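Local coordinates for nitroreductase family protein (Lactobacillus plantarum, PDB 4QLX), which uses FMN and probably NADH to reduce an enone oxo fatty acid to 10-oxooctadecanoate in a pathway that saturates and detoxifies polyunsaturated fatty acids, at residues A[86-98]-A[183-197]. Residues are numbered along the deposited sequence; the frame is centred on the assembly and turned at random.
Sequences SASAIVFIAGDTQ and LDPKRYVPVMGIAIG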
ATOM      1  N   SER A  86       8.495   9.472 -20.599  1.00 23.53           N
ATOM      2  CA  SER A  86       7.296  10.306 -20.762  1.00 22.67           C
ATOM      3  C   SER A  86       6.739  10.885 -19.462  1.00 23.39           C
ATOM      4  O   SER A  86       5.975  11.850 -19.498  1.00 23.30           O
ATOM      5  CB  SER A  86       6.182   9.528 -21.482  1.00 25.75           C
ATOM      6  OG  SER A  86       5.788   8.373 -20.759  1.00 24.43           O
ATOM      7  N   ALA A  87       7.102  10.309 -18.317  1.00 24.54           N
ATOM      8  CA  ALA A  87       6.528  10.767 -17.051  1.00 21.36           C
ATOM      9  C   ALA A  87       6.903  12.209 -16.724  1.00 21.74           C
ATOM     10  O   ALA A  87       8.007  12.663 -17.038  1.00 23.68           O
ATOM     11  CB  ALA A  87       6.952   9.856 -15.909  1.00 22.20           C
ATOM     12  N   SER A  88       5.972  12.927 -16.100  1.00 22.72           N
ATOM     13  CA  SER A  88       6.270  14.255 -15.571  1.00 26.69           C
ATOM     14  C   SER A  88       7.356  14.137 -14.502  1.00 24.99           C
ATOM     15  O   SER A  88       8.296  14.924 -14.466  1.00 24.84           O
ATOM     16  CB  SER A  88       5.024  14.917 -14.979  1.00 25.16           C
ATOM     17  OG  SER A  88       3.979  15.032 -15.934  1.00 27.46           O
ATOM     18  N   ALA A  89       7.219  13.146 -13.628  1.00 24.26           N
ATOM     19  CA  ALA A  89       8.236  12.881 -12.616  1.00 21.34           C
ATOM     20  C   ALA A  89       8.199  11.419 -12.211  1.00 20.64           C
ATOM     21  O   ALA A  89       7.147  10.783 -12.257  1.00 20.68           O
ATOM     22  CB  ALA A  89       8.033  13.771 -11.407  1.00 20.88           C
ATOM     23  N   ILE A  90       9.357  10.882 -11.848  1.00 16.34           N
ATOM     24  CA  ILE A  90       9.410   9.564 -11.246  1.00 20.38           C
ATOM     25  C   ILE A  90       9.800   9.767  -9.784  1.00 21.80           C
ATOM     26  O   ILE A  90      10.706  10.540  -9.479  1.00 21.68           O
ATOM     27  CB  ILE A  90      10.404   8.626 -11.950  1.00 22.20           C
ATOM     28  CG1 ILE A  90      10.051   8.497 -13.438  1.00 22.11           C
ATOM     29  CG2 ILE A  90      10.430   7.251 -11.284  1.00 21.35           C
ATOM     30  CD1 ILE A  90      10.780   9.510 -14.325  1.00 22.61           C
ATOM     31  N   VAL A  91       9.082   9.109  -8.884  1.00 19.97           N
ATOM     32  CA  VAL A  91       9.444   9.133  -7.480  1.00 17.29           C
ATOM     33  C   VAL A  91       9.973   7.754  -7.120  1.00 21.36           C
ATOM     34  O   VAL A  91       9.204   6.779  -7.041  1.00 19.58           O
ATOM     35  CB  VAL A  91       8.261   9.517  -6.595  1.00 19.13           C
ATOM     36  CG1 VAL A  91       8.637   9.413  -5.113  1.00 19.24           C
ATOM     37  CG2 VAL A  91       7.781  10.920  -6.949  1.00 16.96           C
ATOM     38  N   PHE A  92      11.287   7.648  -6.942  1.00 16.68           N
ATOM     39  CA  PHE A  92      11.838   6.360  -6.562  1.00 21.20           C
ATOM     40  C   PHE A  92      11.858   6.205  -5.051  1.00 21.51           C
ATOM     41  O   PHE A  92      12.250   7.129  -4.328  1.00 20.41           O
ATOM     42  CB  PHE A  92      13.249   6.137  -7.114  1.00 21.52           C
ATOM     43  CG  PHE A  92      13.678   4.709  -7.004  1.00 23.88           C
ATOM     44  CD1 PHE A  92      13.384   3.805  -8.019  1.00 20.33           C
ATOM     45  CD2 PHE A  92      14.285   4.244  -5.845  1.00 20.66           C
ATOM     46  CE1 PHE A  92      13.730   2.476  -7.900  1.00 21.41           C
ATOM     47  CE2 PHE A  92      14.635   2.913  -5.717  1.00 20.58           C
ATOM     48  CZ  PHE A  92      14.361   2.025  -6.735  1.00 20.76           C
ATOM     49  N   ILE A  93      11.457   5.027  -4.582  1.00 17.71           N
ATOM     50  CA  ILE A  93      11.371   4.774  -3.156  1.00 20.57           C
ATOM     51  C   ILE A  93      12.432   3.766  -2.728  1.00 20.39           C
ATOM     52  O   ILE A  93      12.540   2.672  -3.278  1.00 18.65           O
ATOM     53  CB  ILE A  93       9.956   4.281  -2.747  1.00 16.64           C
ATOM     54  CG1 ILE A  93       8.890   5.173  -3.393  1.00 17.30           C
ATOM     55  CG2 ILE A  93       9.805   4.306  -1.212  1.00 16.72           C
ATOM     56  CD1 ILE A  93       7.448   4.675  -3.211  1.00 17.69           C
ATOM     57  N   ALA A  94      13.242   4.166  -1.758  1.00 17.41           N
ATOM     58  CA  ALA A  94      14.259   3.285  -1.214  1.00 20.90           C
ATOM     59  C   ALA A  94      13.971   3.080   0.270  1.00 17.72           C
ATOM     60  O   ALA A  94      13.397   3.950   0.915  1.00 19.77           O
ATOM     61  CB  ALA A  94      15.647   3.859  -1.431  1.00 20.88           C
ATOM     62  N   GLY A  95      14.356   1.927   0.801  1.00 19.82           N
ATOM     63  CA  GLY A  95      14.097   1.609   2.191  1.00 18.65           C
ATOM     64  C   GLY A  95      15.250   2.053   3.064  1.00 19.24           C
ATOM     65  O   GLY A  95      16.409   1.932   2.676  1.00 21.12           O
ATOM     66  N   ASP A  96      14.923   2.584   4.233  1.00 20.34           N
ATOM     67  CA  ASP A  96      15.923   3.076   5.182  1.00 21.55           C
ATOM     68  C   ASP A  96      16.171   2.034   6.269  1.00 22.91           C
ATOM     69  O   ASP A  96      15.382   1.895   7.200  1.00 23.67           O
ATOM     70  CB  ASP A  96      15.460   4.403   5.794  1.00 23.07           C
ATOM     71  CG  ASP A  96      16.477   5.006   6.763  1.00 27.71           C
ATOM     72  OD1 ASP A  96      17.588   4.450   6.924  1.00 26.85           O
ATOM     73  OD2 ASP A  96      16.163   6.058   7.353  1.00 30.50           O
ATOM     74  N   THR A  97      17.282   1.310   6.157  1.00 24.33           N
ATOM     75  CA  THR A  97      17.570   0.219   7.078  1.00 22.35           C
ATOM     76  C   THR A  97      18.282   0.704   8.342  1.00 23.63           C
ATOM     77  O   THR A  97      18.808  -0.094   9.112  1.00 27.35           O
ATOM     78  CB  THR A  97      18.417  -0.873   6.405  1.00 25.89           C
ATOM     79  OG1 THR A  97      19.739  -0.376   6.157  1.00 24.47           O
ATOM     80  CG2 THR A  97      17.774  -1.305   5.092  1.00 23.35           C
ATOM     81  N   GLN A  98      18.308   2.014   8.543  1.00 25.11           N
ATOM     82  CA  GLN A  98      18.840   2.576   9.776  1.00 28.20           C
ATOM     83  C   GLN A  98      17.787   3.436  10.452  1.00 26.37           C
ATOM     84  O   GLN A  98      18.099   4.214  11.355  1.00 24.42           O
ATOM     85  CB  GLN A  98      20.104   3.394   9.500  1.00 24.54           C
ATOM     86  CG  GLN A  98      21.296   2.548   9.053  1.00 25.93           C
ATOM     87  CD  GLN A  98      22.489   3.394   8.647  1.00 25.15           C
ATOM     88  OE1 GLN A  98      22.490   4.610   8.826  1.00 25.61           O
ATOM     89  NE2 GLN A  98      23.502   2.754   8.077  1.00 29.48           N
ATOM     90  N   LEU A 183      22.819   7.528  -3.217  1.00 26.78           N
ATOM     91  CA  LEU A 183      22.398   7.216  -1.855  1.00 30.35           C
ATOM     92  C   LEU A 183      23.403   6.302  -1.164  1.00 28.81           C
ATOM     93  O   LEU A 183      24.100   5.550  -1.829  1.00 28.06           O
ATOM     94  CB  LEU A 183      21.016   6.556  -1.864  1.00 28.26           C
ATOM     95  CG  LEU A 183      19.817   7.415  -2.287  1.00 28.57           C
ATOM     96  CD1 LEU A 183      18.556   6.547  -2.340  1.00 25.85           C
ATOM     97  CD2 LEU A 183      19.624   8.595  -1.342  1.00 28.65           C
ATOM     98  N   ASP A 184      23.455   6.376   0.164  1.00 29.69           N
ATOM     99  CA  ASP A 184      24.331   5.552   0.996  1.00 29.52           C
ATOM    100  C   ASP A 184      23.994   4.075   0.855  1.00 30.80           C
ATOM    101  O   ASP A 184      22.940   3.626   1.305  1.00 29.68           O
ATOM    102  CB  ASP A 184      24.208   5.992   2.454  1.00 30.41           C
ATOM    103  CG  ASP A 184      25.235   5.333   3.385  1.00 35.50           C
ATOM    104  OD1 ASP A 184      25.996   4.434   2.964  1.00 33.57           O
ATOM    105  OD2 ASP A 184      25.261   5.731   4.572  1.00 40.69           O
ATOM    106  N   PRO A 185      24.894   3.308   0.231  1.00 34.42           N
ATOM    107  CA  PRO A 185      24.680   1.877   0.021  1.00 31.60           C
ATOM    108  C   PRO A 185      24.660   1.073   1.323  1.00 30.04           C
ATOM    109  O   PRO A 185      24.038   0.014   1.387  1.00 34.08           O
ATOM    110  CB  PRO A 185      25.871   1.479  -0.844  1.00 32.17           C
ATOM    111  CG  PRO A 185      26.923   2.471  -0.529  1.00 32.20           C
ATOM    112  CD  PRO A 185      26.181   3.757  -0.330  1.00 36.40           C
ATOM    113  N   LYS A 186      25.351   1.566   2.338  1.00 33.77           N
ATOM    114  CA  LYS A 186      25.295   0.967   3.665  1.00 34.09           C
ATOM    115  C   LYS A 186      23.885   1.041   4.246  1.00 32.15           C
ATOM    116  O   LYS A 186      23.502   0.209   5.063  1.00 33.60           O
ATOM    117  CB  LYS A 186      26.259   1.669   4.625  1.00 34.44           C
ATOM    118  CG  LYS A 186      27.739   1.419   4.401  1.00 42.02           C
ATOM    119  CD  LYS A 186      28.534   1.982   5.571  1.00 43.49           C
ATOM    120  CE  LYS A 186      28.145   1.283   6.884  1.00 56.22           C
ATOM    121  NZ  LYS A 186      27.734   2.220   7.983  1.00 45.80           N
ATOM    122  N   ARG A 187      23.133   2.052   3.819  1.00 26.74           N
ATOM    123  CA  ARG A 187      21.889   2.442   4.474  1.00 26.20           C
ATOM    124  C   ARG A 187      20.610   2.087   3.711  1.00 27.92           C
ATOM    125  O   ARG A 187      19.650   1.564   4.277  1.00 23.10           O
ATOM    126  CB  ARG A 187      21.900   3.951   4.717  1.00 23.40           C
ATOM    127  CG  ARG A 187      20.665   4.442   5.430  1.00 28.67           C
ATOM    128  CD  ARG A 187      20.768   5.895   5.809  1.00 26.53           C
ATOM    129  NE  ARG A 187      19.667   6.275   6.698  1.00 30.34           N
ATOM    130  CZ  ARG A 187      19.506   7.491   7.205  1.00 35.12           C
ATOM    131  NH1 ARG A 187      20.367   8.455   6.901  1.00 32.16           N
ATOM    132  NH2 ARG A 187      18.477   7.745   8.009  1.00 34.88           N
ATOM    133  N   TYR A 188      20.601   2.396   2.424  1.00 23.79           N
ATOM    134  CA  TYR A 188      19.370   2.343   1.643  1.00 27.58           C
ATOM    135  C   TYR A 188      19.273   1.117   0.736  1.00 22.83           C
ATOM    136  O   TYR A 188      20.263   0.683   0.161  1.00 26.87           O
ATOM    137  CB  TYR A 188      19.243   3.625   0.817  1.00 23.37           C
ATOM    138  CG  TYR A 188      19.084   4.854   1.669  1.00 28.18           C
ATOM    139  CD1 TYR A 188      17.906   5.088   2.369  1.00 23.14           C
ATOM    140  CD2 TYR A 188      20.106   5.787   1.778  1.00 26.97           C
ATOM    141  CE1 TYR A 188      17.753   6.214   3.157  1.00 25.78           C
ATOM    142  CE2 TYR A 188      19.959   6.922   2.556  1.00 26.69           C
ATOM    143  CZ  TYR A 188      18.782   7.130   3.243  1.00 28.56           C
ATOM    144  OH  TYR A 188      18.641   8.254   4.024  1.00 27.06           O
ATOM    145  N   VAL A 189      18.072   0.557   0.633  1.00 24.40           N
ATOM    146  CA  VAL A 189      17.799  -0.543  -0.288  1.00 24.45           C
ATOM    147  C   VAL A 189      16.731  -0.148  -1.324  1.00 23.88           C
ATOM    148  O   VAL A 189      15.721   0.472  -0.992  1.00 21.42           O
ATOM    149  CB  VAL A 189      17.348  -1.817   0.473  1.00 25.62           C
ATOM    150  CG1 VAL A 189      18.469  -2.312   1.400  1.00 27.51           C
ATOM    151  CG2 VAL A 189      16.073  -1.563   1.265  1.00 22.93           C
ATOM    152  N   PRO A 190      16.940  -0.514  -2.590  1.00 20.59           N
ATOM    153  CA  PRO A 190      15.959  -0.111  -3.598  1.00 22.03           C
ATOM    154  C   PRO A 190      14.675  -0.927  -3.501  1.00 21.21           C
ATOM    155  O   PRO A 190      14.742  -2.124  -3.217  1.00 27.35           O
ATOM    156  CB  PRO A 190      16.685  -0.379  -4.916  1.00 22.09           C
ATOM    157  CG  PRO A 190      17.625  -1.487  -4.595  1.00 25.93           C
ATOM    158  CD  PRO A 190      18.016  -1.346  -3.155  1.00 26.48           C
ATOM    159  N   VAL A 191      13.529  -0.293  -3.728  1.00 18.77           N
ATOM    160  CA  VAL A 191      12.260  -1.004  -3.677  1.00 18.97           C
ATOM    161  C   VAL A 191      11.465  -0.854  -4.979  1.00 20.69           C
ATOM    162  O   VAL A 191      11.268  -1.832  -5.701  1.00 22.59           O
ATOM    163  CB  VAL A 191      11.411  -0.529  -2.483  1.00 16.75           C
ATOM    164  CG1 VAL A 191      10.018  -1.158  -2.518  1.00 18.00           C
ATOM    165  CG2 VAL A 191      12.131  -0.868  -1.163  1.00 19.60           C
ATOM    166  N   MET A 192      11.015   0.357  -5.286  1.00 19.10           N
ATOM    167  CA  MET A 192      10.224   0.571  -6.496  1.00 21.59           C
ATOM    168  C   MET A 192      10.234   2.024  -6.955  1.00 19.92           C
ATOM    169  O   MET A 192      10.415   2.940  -6.158  1.00 19.86           O
ATOM    170  CB  MET A 192       8.767   0.112  -6.291  1.00 18.07           C
ATOM    171  CG  MET A 192       7.971   0.969  -5.294  1.00 26.03           C
ATOM    172  SD  MET A 192       6.200   0.600  -5.178  1.00 26.25           S
ATOM    173  CE  MET A 192       6.222  -0.860  -4.135  1.00 24.55           C
ATOM    174  N   GLY A 193      10.032   2.223  -8.256  1.00 21.50           N
ATOM    175  CA  GLY A 193       9.801   3.553  -8.789  1.00 19.34           C
ATOM    176  C   GLY A 193       8.312   3.794  -8.968  1.00 20.15           C
ATOM    177  O   GLY A 193       7.543   2.860  -9.213  1.00 20.89           O
ATOM    178  N   ILE A 194       7.899   5.043  -8.813  1.00 16.70           N
ATOM    179  CA  ILE A 194       6.533   5.446  -9.128  1.00 17.57           C
ATOM    180  C   ILE A 194       6.601   6.499 -10.230  1.00 21.04           C
ATOM    181  O   ILE A 194       7.016   7.631  -9.979  1.00 19.38           O
ATOM    182  CB  ILE A 194       5.783   6.035  -7.914  1.00 18.57           C
ATOM    183  CG1 ILE A 194       5.788   5.081  -6.702  1.00 19.04           C
ATOM    184  CG2 ILE A 194       4.361   6.429  -8.287  1.00 17.19           C
ATOM    185  CD1 ILE A 194       5.138   3.738  -6.933  1.00 16.21           C
ATOM    186  N   ALA A 195       6.211   6.135 -11.451  1.00 19.69           N
ATOM    187  CA  ALA A 195       6.147   7.117 -12.528  1.00 17.73           C
ATOM    188  C   ALA A 195       4.811   7.825 -12.467  1.00 17.98           C
ATOM    189  O   ALA A 195       3.790   7.175 -12.343  1.00 19.92           O
ATOM    190  CB  ALA A 195       6.345   6.444 -13.901  1.00 18.87           C
ATOM    191  N   ILE A 196       4.814   9.152 -12.570  1.00 18.07           N
ATOM    192  CA  ILE A 196       3.587   9.944 -12.456  1.00 17.92           C
ATOM    193  C   ILE A 196       3.439  10.936 -13.619  1.00 22.20           C
ATOM    194  O   ILE A 196       4.424  11.539 -14.058  1.00 22.65           O
ATOM    195  CB  ILE A 196       3.560  10.747 -11.122  1.00 16.27           C
ATOM    196  CG1 ILE A 196       3.779   9.828  -9.908  1.00 18.66           C
ATOM    197  CG2 ILE A 196       2.277  11.553 -10.977  1.00 20.25           C
ATOM    198  CD1 ILE A 196       3.716  10.580  -8.543  1.00 17.78           C
ATOM    199  N   GLY A 197       2.215  11.107 -14.114  1.00 22.63           N
ATOM    200  CA  GLY A 197       1.919  12.157 -15.079  1.00 24.01           C
ATOM    201  C   GLY A 197       0.466  12.125 -15.508  1.00 25.85           C
ATOM    202  O   GLY A 197      -0.333  11.403 -14.915  1.00 23.81           O
TER
HETATM  203  O   HOH W   1      23.164  -0.132   7.669  1.00 35.50           O
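Asp96 and Arg187 both hold CG anti to the backbone N (chi1 -178° in each), and with the arginine chain extended as far as NE, carboxylate and guanidinium meet in a side-on salt bridge. Arg187 NE lies 2.8 Å from Asp96 OD1. The second bond joins Arg187 NH2 to Asp96 OD2 at 2.9 Å. The two planes are 59° apart, and NE approaches OD1 from above the carboxylate plane. From the opposite face Gln98 N donates to the same oxygen, closing an Asx turn that fixes the carboxylate's rotation. The flat Gln98 amide lies across the aliphatic stem of Arg187, with Gln98 CD 3.8 Å from Arg187 CG. Cutting Arg187 back to an alanine is likely to leave the Asp96 carboxylate without its charged mate and to open a gap beside the Gln98 amide. Thr97, next after Asp96, grips Arg187 O twice, through its N and through OG1 at 2.7 Å.

Beyond this end, strands 89-96 and 188-197 pair antiparallel. A classic beta bulge, Val191 and Met192 facing Ile93, shifts the register by one: Ile93 O receives Val191 N at 3.2 Å and, weakly, Met192 N. Next to it the Phe92 ring lies with Met192 O 3.6 Å above its centre, while Pro190 CB packs at the ring edge, 3.8 Å from Phe92 CZ.

Within the chain both strands are central in the antiparallel sheet, between 58-63 and 165-169. Phe92 and Pro190 pack on helix 177-181; Val91, Ile93 and Met192 face helix 137-161, with Met192 near the bound FMN and touching Ile146 of the second subunit.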